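Local structure of UTP-glucose-1-phosphate uridylyltransferase 2 (Trypanosoma brucei, 3GUE) at residues A72-R75 with Q76-V79; M90-N93 with G94-L98; G192-Y195 with T196-S200; V365-P368 with R369-A373; E401-G405 with K406-I410. The protein probably catalyses the transfer of a uridylyl group from UTP to alpha-D-glucose 1-phosphate, giving UDP-glucose and diphosphate. All blocks are in the same frame, centred on the assembly; numbering follows the deposited sequence.

Overall arrangement
The five contacts, all local, illustrate how short turns and helix starts place the elements of a GT-A type nucleotidyltransferase around its bound UDP-glucose. Contact 1 opens an inner strand of the large mixed sheet, and contact 4 leaves an outermost strand of the same sheet; their centres lie about 21 Å apart. Contacts 2 and 4, on opposite sides of the chain's centre, come close to the ligand through K96 and F372. Contact 3 lies one shell out, its D193 side chain about 6 Å from UDP-glucose, behind Q162. Contact 5 is more remote, the P407 side chain about 11 Å from the ligand, but it touches contact 4, where R369 packs on G405 and P407.

Contact 1: A72-R75 with Q76-V79; sequences ALLR and QAVV
L74 and A77 close a type I beta turn that ends helix 71-74 and starts strand 77-83, an inner strand of the mixed sheet in this GT-A fold. The turn is held by A77 N, which donates to L74 O at 2.9 Å with a fairly straight N-H (160°). One residue earlier, Q76 N reaches L73 O at 2.8 Å, but the bond is more bent, at 136°. Through this turn the chain leaves the helix and enters the sheet.

Among the side chains, Q76 does most of the touching. Its CG sits beside the backbone N (chi1 -74°) and the chain beyond is extended, which carries it back across the helix end. CB rests 3.3 Å from L73 O, CG passes A72 O at 3.7 Å, and NE2 lies 3.6 Å from L73 CD2, the leucine branch that comes nearest to the glutamine. NE2 donates to a glycerol hydroxyl, the glycerol probably coming from the crystallisation liquor, while the backbone of Q76 pairs with R213 and Y214. L73 itself packs on helix 229-237. On the other flank, L74 CD1 and the A77 methyl make only a light apolar contact.

Two waters complete the junction. One donates to both L74 O and A77 O, bridging the ends of the turn. The other donates to A72 O at 2.7 Å and, more loosely, to Q76 OE1 at 3.2 Å, tying the amide oxygen to the helix carbonyl.

Contact 2: M90-N93 with G94-L98; sequences MGLN and GPKSL. With SO4 (sulfate ion), chain F.
L92 and K96 meet across a loop that doubles back at N93 and G94 before a 3-10 segment, 96-98, whose L98 N bonds to P95 O. This is the glycine-rich nucleotide-binding loop that follows the first strand of the sheet in the UDPGP family.

L92 comes from one side with a single branch, CD1, which lies 3.7 Å from K96 CA and 3.8 Å from K96 CB. M90 approaches farther along the lysine: the two chains cross at about a right angle, and M90 SD meets K96 CE at 3.3 Å, a tight and somewhat short contact. The lysine starts out extended and then turns at chi3 (-74°), which brings CE over the sulfur and sends NZ on to the carbonyl oxygen of V375. K96 is predicted to bind UTP, and its side chain comes within about 4 Å of the bound UDP-glucose; the thioether thus lines the stem of a lysine at the active site.

A sulfate, probably from the crystallisation liquor, occupies the bend of the loop. There N93 N gives it a weak hydrogen bond, 3.4 Å to the sulfate oxygen O1.

Contact 3: G192-Y195 with T196-S200; sequences GDVY and TVLYS
D193 and V197 meet near the beginning of helix 194-201, where the D193 carboxylate reaches forward along the helix to T196 and V197. With CG swung opposite its own backbone N (chi1 -163°), OD1 lies 3.3 Å from T196 CG2 and OD2 lies 3.5 Å from V197 CG2, so each oxygen meets a methyl. Both methyls also close on the D193 carbonyl: T196 CG2 is 3.1 Å from D193 O, tight for a carbon. T196 achieves this by placing CG2 between its backbone N and carbonyl carbon while OG1 takes the anti position (chi1 -173°).

On another side of the helix, V194 and L198 lie side by side and point the same way, CG2 of the valine 4.1 Å from CD1 of the leucine. The other valine branch, CG1, sits 3.8 Å above the plane of the Y195 ring, over its centre. Y195 then reaches M352 O through its hydroxyl, and Y199, a turn farther on, reaches D318.

The backbone is regular beneath: V197 N bonds to D193 O at 3.1 Å and L198 N to V194 O at 2.9 Å, both nearly straight at 166°. At the entrance, one water bridges G192 O and T196 N.

D193 and T196 also line the pocket of a bound dimercaptobutanediol, probably from the crystallisation liquor. The D193 carboxylate, flanked by methyls on this side, finds polar partners for OD2 in N163 N and Q162 NE2. Since Q162 also bonds UDP-glucose through OE1, D193 is placed as a second-shell residue and is likely to orient the Q162 amide.

Contact 4: V365-P368 with R369-A373; sequences VVVP and RERFA. With UPG (uridine-5'-diphosphate-glucose), chain C.
R371 and P368 are joined by a single, almost linear backbone bond, R371 N to P368 O at 3.1 Å and 171°, which closes the 3-10 turn that follows strand 362-366. The arginine side chain then runs back past V367, crossing it at about a right angle. Its CB sits 3.8 Å from P368 O and 4.1 Å from V367 CG2; CG passes the same proline oxygen at 4.0 Å. CD rests 4.2 Å from V367 CB, and at the tip NH1 comes obliquely to V367 CG1 at 4.2 Å. Because the chain is fully extended from CG to NE (chi2 -167°, chi3 -177°), its length grazes the valine while the guanidinium reaches two acids: NH1 pairs with E245 and NH2 with D228. A salt-bridged charge is thus carried on an apolar stem.

The next residue turns toward the ligand. F372 CE1 lies 3.4 Å from O6' of UDP-glucose, and that oxygen sits at the ring edge, near its plane. F372 CD2 in turn lies 3.4 Å above one face of the R369 guanidinium, toward its rim, and R369 NH1 meets the ring edge; NH2 is held by D253. F372 thereby lines the sugar end of the UDP-glucose pocket, carried there by the strand-to-3-10 connection of this GT-A fold.

Contact 5: E401-G405 with K406-I410; sequences EERNG and KPPAI
R403 and K406 pack most closely at the backbone, where K406 N donates to R403 O at 2.7 Å and 162°, the bond that closes a type I' turn. The two central residues, N404 and G405, both have positive phi, as this turn requires. On the firm side of the turn R403 folds over K406 and P408. Its CB is 3.3 Å from K406 O; bends at chi2 (-76°) and chi3 (41°) then curl the chain and bring the edge of the guanidinium near the same oxygen, without a bond. CD continues to P408 CD at 4.2 Å, and the tip is held by R435, whose carbonyl oxygen accepts from NH1. G405 O rests on the buried P407 at CD, 3.6 Å away.

The other side is looser. K406 CE touches N404 OD1 at 3.4 Å, but N404 was modelled in two conformers and both residues are exposed, so this touch holds little. The lysine, bent near its end, leads its ammonium away from the turn.

P407 also packs on R369 of contact 4. Turn and proline pair lead the chain into strand 409-412, an outermost strand of the parallel sheet, consistent with the C-terminal beta-helix domain of eukaryotic UDP-glucose pyrophosphorylases.

Contact 1: A72-R75 with Q76-V79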
# COMPACT_ATOMS: atom_id res chain seq x y z
N ALA A 72 -23.62 17.66 2.51
CA ALA A 72 -24.42 16.51 2.95
C ALA A 72 -23.74 15.15 2.74
O ALA A 72 -23.86 14.25 3.60
CB ALA A 72 -25.81 16.54 2.31
N LEU A 73 -23.02 15.00 1.63
CA LEU A 73 -22.16 13.81 1.39
C LEU A 73 -20.93 13.69 2.28
O LEU A 73 -20.60 12.59 2.72
CB LEU A 73 -21.75 13.71 -0.10
CG LEU A 73 -22.90 13.33 -1.03
CD1 LEU A 73 -22.50 13.58 -2.47
CD2 LEU A 73 -23.44 11.85 -0.81
N LEU A 74 -20.24 14.80 2.53
CA LEU A 74 -19.10 14.77 3.45
C LEU A 74 -19.54 14.33 4.84
O LEU A 74 -18.83 13.57 5.54
CB LEU A 74 -18.44 16.16 3.53
CG LEU A 74 -17.27 16.27 4.50
CD1 LEU A 74 -16.09 15.37 4.13
CD2 LEU A 74 -16.84 17.72 4.65
N ARG A 75 -20.72 14.78 5.24
CA ARG A 75 -21.31 14.34 6.49
C ARG A 75 -21.54 12.82 6.51
O ARG A 75 -21.65 12.23 7.58
CB ARG A 75 -22.62 15.11 6.75
CG ARG A 75 -22.41 16.57 7.14
CD ARG A 75 -23.65 17.10 7.84
NE ARG A 75 -24.80 17.14 6.93
CZ ARG A 75 -25.09 18.14 6.10
NH1 ARG A 75 -24.34 19.24 6.05
NH2 ARG A 75 -26.14 18.03 5.30
N GLN A 76 -21.59 12.20 5.33
CA GLN A 76 -21.72 10.73 5.24
C GLN A 76 -20.38 9.96 5.13
O GLN A 76 -20.37 8.72 5.06
CB GLN A 76 -22.62 10.36 4.06
CG GLN A 76 -24.10 10.66 4.34
CD GLN A 76 -25.01 10.60 3.12
OE1 GLN A 76 -26.13 11.11 3.16
NE2 GLN A 76 -24.54 9.99 2.05
N ALA A 77 -19.28 10.71 5.10
CA ALA A 77 -17.98 10.15 4.77
C ALA A 77 -17.13 9.78 6.02
O ALA A 77 -17.29 10.34 7.09
CB ALA A 77 -17.25 11.08 3.84
N VAL A 78 -16.26 8.78 5.85
CA VAL A 78 -15.47 8.19 6.94
C VAL A 78 -14.10 7.90 6.31
O VAL A 78 -14.00 7.56 5.14
CB VAL A 78 -16.11 6.85 7.46
CG1 VAL A 78 -15.14 6.05 8.30
CG2 VAL A 78 -17.40 7.12 8.29
N VAL A 79 -13.05 8.06 7.09
CA VAL A 79 -11.69 7.83 6.58
C VAL A 79 -11.11 6.60 7.24
O VAL A 79 -11.27 6.39 8.44
CB VAL A 79 -10.76 9.07 6.75
CG1 VAL A 79 -9.32 8.77 6.25
CG2 VAL A 79 -11.34 10.26 6.00
O HOH W 1 -25.89 13.51 5.28
O HOH W 2 -17.92 12.72 8.25

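Contact 2: M90-N93 with G94-L98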
# COMPACT_ATOMS: atom_id res chain seq x y z
N MET A 90 11.03 -4.03 3.17
CA MET A 90 12.06 -3.11 3.68
C MET A 90 12.76 -3.60 4.96
O MET A 90 13.49 -2.85 5.58
CB MET A 90 11.48 -1.71 3.88
CG MET A 90 11.16 -1.03 2.57
SD MET A 90 10.04 0.33 2.82
CE MET A 90 11.06 1.46 3.76
N GLY A 91 12.53 -4.85 5.33
CA GLY A 91 13.22 -5.47 6.47
C GLY A 91 12.71 -5.04 7.84
O GLY A 91 13.48 -4.99 8.81
N LEU A 92 11.42 -4.75 7.91
CA LEU A 92 10.77 -4.34 9.16
C LEU A 92 9.98 -5.49 9.77
O LEU A 92 9.53 -6.40 9.06
CB LEU A 92 9.81 -3.18 8.90
CG LEU A 92 10.33 -1.95 8.16
CD1 LEU A 92 9.25 -0.91 8.07
CD2 LEU A 92 11.57 -1.38 8.81
N ASN A 93 9.82 -5.48 11.08
CA ASN A 93 8.90 -6.46 11.67
C ASN A 93 7.72 -5.80 12.39
O ASN A 93 7.41 -6.09 13.55
CB ASN A 93 9.63 -7.48 12.54
CG ASN A 93 8.78 -8.73 12.80
OD1 ASN A 93 8.06 -9.20 11.92
ND2 ASN A 93 8.85 -9.26 14.03
N GLY A 94 7.08 -4.88 11.68
CA GLY A 94 6.08 -4.02 12.30
C GLY A 94 5.73 -2.86 11.41
O GLY A 94 6.05 -2.88 10.23
N PRO A 95 5.06 -1.84 11.98
CA PRO A 95 4.45 -0.78 11.19
C PRO A 95 5.43 0.19 10.51
O PRO A 95 6.14 0.94 11.19
CB PRO A 95 3.53 -0.06 12.20
CG PRO A 95 4.14 -0.34 13.54
CD PRO A 95 4.86 -1.65 13.43
N LYS A 96 5.43 0.18 9.17
CA LYS A 96 6.19 1.17 8.38
C LYS A 96 5.75 2.61 8.65
O LYS A 96 6.51 3.51 8.46
CB LYS A 96 6.06 0.85 6.88
CG LYS A 96 6.87 1.74 5.96
CD LYS A 96 6.41 1.55 4.53
CE LYS A 96 6.90 0.20 3.98
NZ LYS A 96 6.10 -0.27 2.81
N SER A 97 4.53 2.81 9.12
CA SER A 97 4.04 4.15 9.43
C SER A 97 4.82 4.86 10.57
O SER A 97 4.77 6.08 10.69
CB SER A 97 2.51 4.14 9.74
OG SER A 97 2.21 3.48 10.98
N LEU A 98 5.51 4.08 11.41
CA LEU A 98 6.31 4.61 12.51
C LEU A 98 7.71 5.00 12.03
O LEU A 98 8.57 5.44 12.81
CB LEU A 98 6.35 3.61 13.67
CG LEU A 98 4.96 3.32 14.27
CD1 LEU A 98 5.08 2.43 15.50
CD2 LEU A 98 4.23 4.61 14.61
S SO4 F . 9.52 -1.66 12.61
O1 SO4 F . 10.63 -2.62 12.74
O2 SO4 F . 10.02 -0.29 12.39
O3 SO4 F . 8.71 -1.98 11.44
O4 SO4 F . 8.68 -1.71 13.81

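Contact 3: G192-Y195 with T196-S200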
# COMPACT_ATOMS: atom_id res chain seq x y z
N GLY A 192 -6.99 -6.48 1.11
CA GLY A 192 -8.28 -6.98 0.62
C GLY A 192 -9.17 -7.46 1.76
O GLY A 192 -10.40 -7.54 1.58
N ASP A 193 -8.53 -7.75 2.91
CA ASP A 193 -9.15 -8.25 4.15
C ASP A 193 -10.13 -7.22 4.72
O ASP A 193 -11.04 -7.57 5.45
CB ASP A 193 -8.04 -8.55 5.17
CG ASP A 193 -8.48 -9.44 6.34
OD1 ASP A 193 -9.33 -10.34 6.17
OD2 ASP A 193 -7.90 -9.29 7.44
N VAL A 194 -9.95 -5.95 4.36
CA VAL A 194 -10.79 -4.87 4.88
C VAL A 194 -12.31 -5.08 4.82
O VAL A 194 -13.04 -4.72 5.74
CB VAL A 194 -10.40 -3.50 4.25
CG1 VAL A 194 -10.75 -3.46 2.73
CG2 VAL A 194 -11.08 -2.37 5.02
N TYR A 195 -12.80 -5.69 3.74
CA TYR A 195 -14.24 -5.78 3.51
C TYR A 195 -14.88 -6.75 4.52
O TYR A 195 -15.84 -6.38 5.22
CB TYR A 195 -14.56 -6.15 2.06
CG TYR A 195 -13.93 -5.24 1.01
CD1 TYR A 195 -14.30 -3.88 0.88
CD2 TYR A 195 -12.95 -5.73 0.14
CE1 TYR A 195 -13.71 -3.05 -0.09
CE2 TYR A 195 -12.36 -4.91 -0.83
CZ TYR A 195 -12.74 -3.56 -0.94
OH TYR A 195 -12.16 -2.76 -1.92
N THR A 196 -14.32 -7.95 4.62
CA THR A 196 -14.75 -8.96 5.63
C THR A 196 -14.55 -8.50 7.08
O THR A 196 -15.41 -8.73 7.92
CB THR A 196 -14.09 -10.34 5.37
OG1 THR A 196 -14.64 -11.32 6.27
CG2 THR A 196 -12.60 -10.29 5.54
N VAL A 197 -13.46 -7.81 7.34
CA VAL A 197 -13.22 -7.24 8.67
C VAL A 197 -14.28 -6.21 9.05
O VAL A 197 -14.84 -6.27 10.17
CB VAL A 197 -11.81 -6.66 8.78
CG1 VAL A 197 -11.66 -5.85 10.07
CG2 VAL A 197 -10.76 -7.80 8.69
N LEU A 198 -14.55 -5.27 8.13
CA LEU A 198 -15.63 -4.29 8.31
C LEU A 198 -16.99 -4.97 8.58
O LEU A 198 -17.75 -4.54 9.45
CB LEU A 198 -15.72 -3.33 7.11
CG LEU A 198 -14.79 -2.12 7.07
CD1 LEU A 198 -14.99 -1.31 5.75
CD2 LEU A 198 -14.95 -1.24 8.31
N TYR A 199 -17.28 -6.02 7.80
CA TYR A 199 -18.56 -6.74 7.87
C TYR A 199 -18.66 -7.56 9.15
O TYR A 199 -19.60 -7.40 9.91
CB TYR A 199 -18.71 -7.69 6.66
CG TYR A 199 -20.08 -8.35 6.53
CD1 TYR A 199 -21.24 -7.59 6.40
CD2 TYR A 199 -20.21 -9.75 6.54
CE1 TYR A 199 -22.47 -8.18 6.27
CE2 TYR A 199 -21.45 -10.35 6.41
CZ TYR A 199 -22.57 -9.57 6.28
OH TYR A 199 -23.80 -10.16 6.16
N SER A 200 -17.66 -8.42 9.37
CA SER A 200 -17.72 -9.34 10.50
C SER A 200 -17.46 -8.69 11.86
O SER A 200 -17.89 -9.24 12.90
CB SER A 200 -16.82 -10.55 10.26
OG SER A 200 -17.49 -11.47 9.41
O HOH W 3 -12.45 -9.02 2.32

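Contact 4: V365-P368 with R369-A373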
# COMPACT_ATOMS: atom_id res chain seq x y z
N VAL A 365 -10.62 6.52 -12.19
CA VAL A 365 -10.39 7.88 -12.72
C VAL A 365 -8.93 8.29 -12.58
O VAL A 365 -8.32 8.03 -11.53
CB VAL A 365 -11.26 8.91 -11.94
CG1 VAL A 365 -11.16 10.36 -12.55
CG2 VAL A 365 -12.68 8.44 -11.83
N VAL A 366 -8.37 8.95 -13.59
CA VAL A 366 -6.98 9.42 -13.47
C VAL A 366 -6.85 10.70 -12.64
O VAL A 366 -7.50 11.70 -12.94
CB VAL A 366 -6.25 9.60 -14.84
CG1 VAL A 366 -4.75 9.79 -14.59
CG2 VAL A 366 -6.47 8.41 -15.74
N VAL A 367 -6.04 10.65 -11.58
CA VAL A 367 -5.90 11.79 -10.67
C VAL A 367 -4.47 12.34 -10.81
O VAL A 367 -3.57 11.63 -11.31
CB VAL A 367 -6.30 11.45 -9.18
CG1 VAL A 367 -7.74 10.92 -9.10
CG2 VAL A 367 -5.28 10.49 -8.47
N PRO A 368 -4.27 13.62 -10.46
CA PRO A 368 -2.92 14.16 -10.51
C PRO A 368 -1.95 13.41 -9.56
O PRO A 368 -2.34 12.91 -8.51
CB PRO A 368 -3.10 15.61 -10.05
CG PRO A 368 -4.56 15.91 -10.24
CD PRO A 368 -5.26 14.62 -10.01
N ARG A 369 -0.69 13.32 -9.97
CA ARG A 369 0.34 12.70 -9.15
C ARG A 369 0.41 13.27 -7.74
O ARG A 369 0.92 12.61 -6.86
CB ARG A 369 1.72 12.80 -9.81
CG ARG A 369 2.78 11.93 -9.15
CD ARG A 369 3.04 10.67 -9.96
NE ARG A 369 3.83 9.68 -9.23
CZ ARG A 369 3.69 8.36 -9.39
NH1 ARG A 369 2.78 7.89 -10.23
NH2 ARG A 369 4.42 7.51 -8.69
N GLU A 370 -0.10 14.48 -7.47
CA GLU A 370 0.10 15.02 -6.12
C GLU A 370 -0.75 14.28 -5.05
O GLU A 370 -0.57 14.50 -3.85
CB GLU A 370 0.01 16.56 -6.07
CG GLU A 370 0.88 17.28 -7.14
CD GLU A 370 2.40 17.20 -6.89
OE1 GLU A 370 2.85 17.81 -5.90
OE2 GLU A 370 3.13 16.56 -7.71
N ARG A 371 -1.60 13.36 -5.49
CA ARG A 371 -2.35 12.50 -4.56
C ARG A 371 -1.71 11.15 -4.23
O ARG A 371 -2.34 10.31 -3.58
CB ARG A 371 -3.77 12.27 -5.08
CG ARG A 371 -4.56 13.54 -5.24
CD ARG A 371 -6.00 13.27 -5.44
NE ARG A 371 -6.70 14.53 -5.67
CZ ARG A 371 -8.00 14.65 -5.94
NH1 ARG A 371 -8.77 13.58 -6.02
NH2 ARG A 371 -8.51 15.85 -6.15
N PHE A 372 -0.49 10.94 -4.70
CA PHE A 372 0.16 9.63 -4.64
C PHE A 372 1.69 9.83 -4.46
O PHE A 372 2.37 10.20 -5.40
CB PHE A 372 -0.18 8.84 -5.93
CG PHE A 372 0.40 7.44 -5.99
CD1 PHE A 372 0.09 6.49 -5.01
CD2 PHE A 372 1.20 7.05 -7.06
CE1 PHE A 372 0.61 5.20 -5.08
CE2 PHE A 372 1.71 5.75 -7.14
CZ PHE A 372 1.42 4.82 -6.16
N ALA A 373 2.17 9.64 -3.22
CA ALA A 373 3.57 9.63 -2.82
C ALA A 373 3.85 8.29 -2.12
O ALA A 373 3.95 8.25 -0.88
CB ALA A 373 3.89 10.80 -1.87
N1 UPG C . -1.64 -3.57 4.57
C2 UPG C . -2.63 -3.92 5.51
N3 UPG C . -2.91 -5.27 5.66
C4 UPG C . -2.27 -6.25 4.94
C5 UPG C . -1.30 -5.91 4.00
C6 UPG C . -0.97 -4.57 3.80
O2 UPG C . -3.25 -3.12 6.22
O4 UPG C . -2.59 -7.43 5.17
C1C UPG C . -1.30 -2.12 4.37
C2C UPG C . 0.16 -1.66 4.36
O2C UPG C . 0.65 -1.48 5.69
C3C UPG C . 0.01 -0.32 3.65
C4C UPG C . -1.05 -0.62 2.60
O4C UPG C . -1.78 -1.79 3.05
O3C UPG C . -0.54 0.63 4.57
C5C UPG C . -0.41 -0.97 1.22
O5C UPG C . 0.30 -2.18 1.22
PA UPG C . 1.71 -2.32 0.43
O1A UPG C . 2.49 -1.12 0.84
O2A UPG C . 2.29 -3.66 0.59
O3A UPG C . 1.24 -2.08 -1.13
PB UPG C . 0.76 -3.21 -2.20
O1B UPG C . -0.31 -4.00 -1.58
O2B UPG C . 1.94 -3.90 -2.81
O3B UPG C . 0.22 -2.23 -3.35
C1' UPG C . -0.95 -1.38 -3.07
C2' UPG C . -2.05 -1.73 -4.07
C3' UPG C . -1.49 -1.53 -5.47
C4' UPG C . -1.08 -0.05 -5.63
C5' UPG C . -0.05 0.34 -4.54
C6' UPG C . 0.12 1.84 -4.49
O2' UPG C . -2.48 -3.10 -3.92
O3' UPG C . -2.45 -1.94 -6.42
O4' UPG C . -0.53 0.18 -6.92
O5' UPG C . -0.48 -0.03 -3.20
O6' UPG C . 1.32 2.15 -3.77

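Contact 5: E401-G405 with K406-I410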
# COMPACT_ATOMS: atom_id res chain seq x y z
N GLU A 401 7.36 20.86 -7.67
CA GLU A 401 6.87 21.39 -8.94
C GLU A 401 7.85 21.16 -10.09
O GLU A 401 7.45 20.86 -11.22
CB GLU A 401 6.56 22.88 -8.80
CG GLU A 401 5.53 23.39 -9.79
CD GLU A 401 5.73 24.86 -10.17
OE1 GLU A 401 6.28 25.64 -9.36
OE2 GLU A 401 5.33 25.24 -11.30
N GLU A 402 9.13 21.30 -9.81
CA GLU A 402 10.14 21.20 -10.85
C GLU A 402 10.36 19.78 -11.38
O GLU A 402 11.02 19.62 -12.41
CB GLU A 402 11.45 21.83 -10.37
CG GLU A 402 12.12 21.07 -9.22
CD GLU A 402 13.46 21.68 -8.85
OE1 GLU A 402 14.33 21.83 -9.74
OE2 GLU A 402 13.64 22.01 -7.66
N ARG A 403 9.85 18.77 -10.67
CA ARG A 403 9.88 17.39 -11.19
C ARG A 403 8.73 17.08 -12.17
O ARG A 403 8.57 15.93 -12.60
CB ARG A 403 10.00 16.34 -10.07
CG ARG A 403 11.40 16.29 -9.40
CD ARG A 403 12.53 15.59 -10.22
NE ARG A 403 12.56 15.86 -11.66
CZ ARG A 403 13.15 16.92 -12.24
NH1 ARG A 403 13.77 17.84 -11.52
NH2 ARG A 403 13.10 17.06 -13.56
N ASN A 404 7.98 18.12 -12.54
CA ASN A 404 6.92 18.04 -13.56
C ASN A 404 6.03 16.79 -13.50
O ASN A 404 5.66 16.22 -14.54
CB ASN A 404 7.47 18.29 -14.99
CG ASN A 404 8.57 17.30 -15.40
OD1 ASN A 404 8.29 16.16 -15.77
ND2 ASN A 404 9.83 17.76 -15.37
N GLY A 405 5.68 16.36 -12.29
CA GLY A 405 4.84 15.17 -12.07
C GLY A 405 5.55 13.83 -12.06
O GLY A 405 4.92 12.80 -11.82
N LYS A 406 6.86 13.83 -12.35
CA LYS A 406 7.64 12.60 -12.48
C LYS A 406 8.65 12.48 -11.33
O LYS A 406 9.61 13.24 -11.27
CB LYS A 406 8.39 12.53 -13.81
CG LYS A 406 7.53 12.48 -15.06
CD LYS A 406 8.40 12.39 -16.31
CE LYS A 406 7.86 13.27 -17.42
NZ LYS A 406 7.10 12.50 -18.45
N PRO A 407 8.42 11.52 -10.40
CA PRO A 407 9.38 11.39 -9.31
C PRO A 407 10.75 11.00 -9.86
O PRO A 407 10.83 10.38 -10.94
CB PRO A 407 8.81 10.24 -8.47
CG PRO A 407 7.32 10.20 -8.83
CD PRO A 407 7.32 10.53 -10.29
N PRO A 408 11.83 11.34 -9.13
CA PRO A 408 13.16 10.85 -9.52
C PRO A 408 13.06 9.32 -9.63
O PRO A 408 12.41 8.70 -8.78
CB PRO A 408 14.04 11.18 -8.32
CG PRO A 408 13.36 12.27 -7.61
CD PRO A 408 11.89 12.15 -7.89
N ALA A 409 13.69 8.73 -10.64
CA ALA A 409 13.68 7.27 -10.75
C ALA A 409 14.92 6.71 -10.00
O ALA A 409 16.04 6.73 -10.52
CB ALA A 409 13.65 6.83 -12.20
N ILE A 410 14.69 6.22 -8.80
CA ILE A 410 15.80 5.79 -7.90
C ILE A 410 15.96 4.25 -7.89
O ILE A 410 15.06 3.51 -7.45
CB ILE A 410 15.61 6.36 -6.46
CG1 ILE A 410 15.38 7.88 -6.51
CG2 ILE A 410 16.83 6.00 -5.53
CD1 ILE A 410 15.01 8.53 -5.15